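Local coordinates for protein NALP (Neisseria meningitidis, PDB 1UYN) that forms, as the translocator domain of an autotransporter, a hydrophilic outer-membrane pore that carries the secreted protease passenger to the cell surface, at residues Glu205-Leu211 with Glu233-Arg239. Numbering follows the deposited sequence.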
loop_
_atom_site.group_PDB
_atom_site.type_symbol
_atom_site.label_atom_id
_atom_site.label_comp_id
_atom_site.label_asym_id
_atom_site.label_seq_id
_atom_site.Cartn_x
_atom_site.Cartn_y
_atom_site.Cartn_z
ATOM N N GLU A 205 -12.072 -10.248 -7.851
ATOM C CA GLU A 205 -12.135 -10.583 -6.424
ATOM C C GLU A 205 -12.199 -9.329 -5.539
ATOM O O GLU A 205 -11.318 -8.495 -5.569
ATOM C CB GLU A 205 -10.979 -11.492 -6.089
ATOM C CG GLU A 205 -10.781 -11.839 -4.641
ATOM C CD GLU A 205 -11.637 -12.981 -4.159
ATOM O OE1 GLU A 205 -12.402 -13.541 -4.969
ATOM O OE2 GLU A 205 -11.545 -13.300 -2.938
ATOM N N GLY A 206 -13.253 -9.204 -4.750
ATOM C CA GLY A 206 -13.433 -8.080 -3.888
ATOM C C GLY A 206 -13.263 -8.426 -2.427
ATOM O O GLY A 206 -14.011 -9.310 -1.929
ATOM N N THR A 207 -12.382 -7.673 -1.723
ATOM C CA THR A 207 -12.088 -7.913 -0.326
ATOM C C THR A 207 -12.232 -6.658 0.580
ATOM O O THR A 207 -11.573 -5.633 0.404
ATOM C CB THR A 207 -10.671 -8.461 -0.216
ATOM O OG1 THR A 207 -10.522 -9.628 -1.025
ATOM C CG2 THR A 207 -10.403 -9.007 1.172
ATOM N N LEU A 208 -13.120 -6.759 1.560
ATOM C CA LEU A 208 -13.201 -5.800 2.633
ATOM C C LEU A 208 -12.150 -6.056 3.669
ATOM O O LEU A 208 -11.935 -7.197 4.060
ATOM C CB LEU A 208 -14.552 -5.902 3.315
ATOM C CG LEU A 208 -15.019 -4.690 4.110
ATOM C CD1 LEU A 208 -15.139 -3.458 3.264
ATOM C CD2 LEU A 208 -16.379 -5.089 4.646
ATOM N N VAL A 209 -11.544 -4.965 4.126
ATOM C CA VAL A 209 -10.449 -4.947 5.101
ATOM C C VAL A 209 -10.835 -4.005 6.229
ATOM O O VAL A 209 -11.207 -2.837 5.995
ATOM C CB VAL A 209 -9.107 -4.394 4.476
ATOM C CG1 VAL A 209 -7.972 -4.554 5.470
ATOM C CG2 VAL A 209 -8.748 -5.110 3.179
ATOM N N GLY A 210 -10.734 -4.484 7.449
ATOM C CA GLY A 210 -10.947 -3.636 8.608
ATOM C C GLY A 210 -9.603 -3.202 9.121
ATOM O O GLY A 210 -8.648 -3.959 9.136
ATOM N N LEU A 211 -9.565 -1.959 9.568
ATOM C CA LEU A 211 -8.341 -1.196 9.869
ATOM C C LEU A 211 -8.631 -0.402 11.108
ATOM O O LEU A 211 -9.774 0.000 11.345
ATOM C CB LEU A 211 -8.008 -0.209 8.751
ATOM C CG LEU A 211 -7.830 -0.851 7.383
ATOM C CD1 LEU A 211 -8.165 0.157 6.276
ATOM C CD2 LEU A 211 -6.407 -1.399 7.193
ATOM N N GLU A 233 -5.124 -4.816 11.290
ATOM C CA GLU A 233 -5.562 -4.923 9.903
ATOM C C GLU A 233 -5.882 -6.392 9.621
ATOM O O GLU A 233 -5.185 -7.290 10.058
ATOM C CB GLU A 233 -4.471 -4.372 9.007
ATOM C CG GLU A 233 -4.573 -4.704 7.524
ATOM C CD GLU A 233 -3.961 -3.605 6.615
ATOM O OE1 GLU A 233 -3.419 -2.545 7.166
ATOM O OE2 GLU A 233 -4.079 -3.776 5.365
ATOM N N ARG A 234 -6.974 -6.643 8.938
ATOM C CA ARG A 234 -7.450 -7.999 8.774
ATOM C C ARG A 234 -8.440 -8.075 7.637
ATOM O O ARG A 234 -9.356 -7.284 7.574
ATOM C CB ARG A 234 -8.150 -8.462 10.045
ATOM C CG ARG A 234 -8.497 -9.935 10.085
ATOM C CD ARG A 234 -9.237 -10.271 11.311
ATOM N NE ARG A 234 -9.145 -11.668 11.719
ATOM C CZ ARG A 234 -9.874 -12.606 11.193
ATOM N NH1 ARG A 234 -10.735 -12.346 10.199
ATOM N NH2 ARG A 234 -9.748 -13.823 11.646
ATOM N N ASP A 235 -8.309 -9.058 6.770
ATOM C CA ASP A 235 -9.319 -9.203 5.746
ATOM C C ASP A 235 -10.593 -9.672 6.435
ATOM O O ASP A 235 -10.564 -10.455 7.375
ATOM C CB ASP A 235 -8.864 -10.138 4.631
ATOM C CG ASP A 235 -7.696 -9.579 3.832
ATOM O OD1 ASP A 235 -7.351 -8.394 3.943
ATOM O OD2 ASP A 235 -7.029 -10.265 3.051
ATOM N N LEU A 236 -11.707 -9.099 6.034
ATOM C CA LEU A 236 -12.980 -9.422 6.644
ATOM C C LEU A 236 -13.688 -10.503 5.858
ATOM O O LEU A 236 -14.631 -11.111 6.376
ATOM C CB LEU A 236 -13.845 -8.147 6.816
ATOM C CG LEU A 236 -13.124 -7.065 7.623
ATOM C CD1 LEU A 236 -14.007 -5.851 7.884
ATOM C CD2 LEU A 236 -12.608 -7.674 8.932
ATOM N N ASN A 237 -13.205 -10.754 4.641
ATOM C CA ASN A 237 -13.672 -11.843 3.780
ATOM C C ASN A 237 -12.550 -12.480 3.016
ATOM O O ASN A 237 -11.393 -12.255 3.296
ATOM C CB ASN A 237 -14.788 -11.381 2.840
ATOM C CG ASN A 237 -14.324 -10.400 1.754
ATOM O OD1 ASN A 237 -13.549 -9.461 2.014
ATOM N ND2 ASN A 237 -14.861 -10.569 0.540
ATOM N N GLY A 238 -12.882 -13.297 2.045
ATOM C CA GLY A 238 -11.876 -14.050 1.307
ATOM C C GLY A 238 -11.016 -13.229 0.384
ATOM O O GLY A 238 -11.464 -12.255 -0.244
ATOM N N ARG A 239 -9.751 -13.602 0.310
ATOM C CA ARG A 239 -8.847 -12.941 -0.608
ATOM C C ARG A 239 -8.120 -14.048 -1.298
ATOM O O ARG A 239 -7.027 -14.405 -0.929
ATOM C CB ARG A 239 -7.887 -12.017 0.110
ATOM C CG ARG A 239 -7.110 -11.119 -0.830
ATOM C CD ARG A 239 -5.993 -10.363 -0.173
ATOM N NE ARG A 239 -6.427 -9.242 0.680
ATOM C CZ ARG A 239 -6.771 -8.019 0.234
ATOM N NH1 ARG A 239 -6.791 -7.739 -1.076
ATOM N NH2 ARG A 239 -7.116 -7.087 1.101
#
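Gly210 and Arg234 form an antiparallel hydrogen-bonded pair, Gly210 N to Arg234 O at 3.1 Å and Arg234 N to Gly210 O at 3.2 Å, with the strand axes at 158°; Leu236 N continues the pattern to Leu208 O. Beyond Asp235 the segment 233-239 leaves the strand, and the Asn237 side chain takes over the pairing. Its ND2 donates a hydrogen bond to an in-plane lone pair of Gly206 O at 2.9 Å, while its OD1 accepts from Leu208 N at 2.8 Å, with an N-H...O angle of only 132°. With chi1 at 69°, CG sits between backbone N and carbonyl carbon, letting the amide span both. Hairpin 199-219/224-235 belongs to the twelve-stranded transmembrane barrel of the autotransporter translocator domain. On the face bearing Val209, Arg239 forms a side-on salt bridge with Asp235, NE and NH2 donating hydrogen bonds to OD2 (2.7 Å) and OD1 (3.1 Å) from above the carboxylate plane; NH2 also bridges to Asp182. Thr207 CG2 lies over one guanidinium face, offset toward its rim, and OG1 donates to Gly238 O at 2.9 Å. Farther along, Leu211 CD2 packs alongside the Glu233 carboxylate, whose oxygens salt-bridge Lys30 and Arg180.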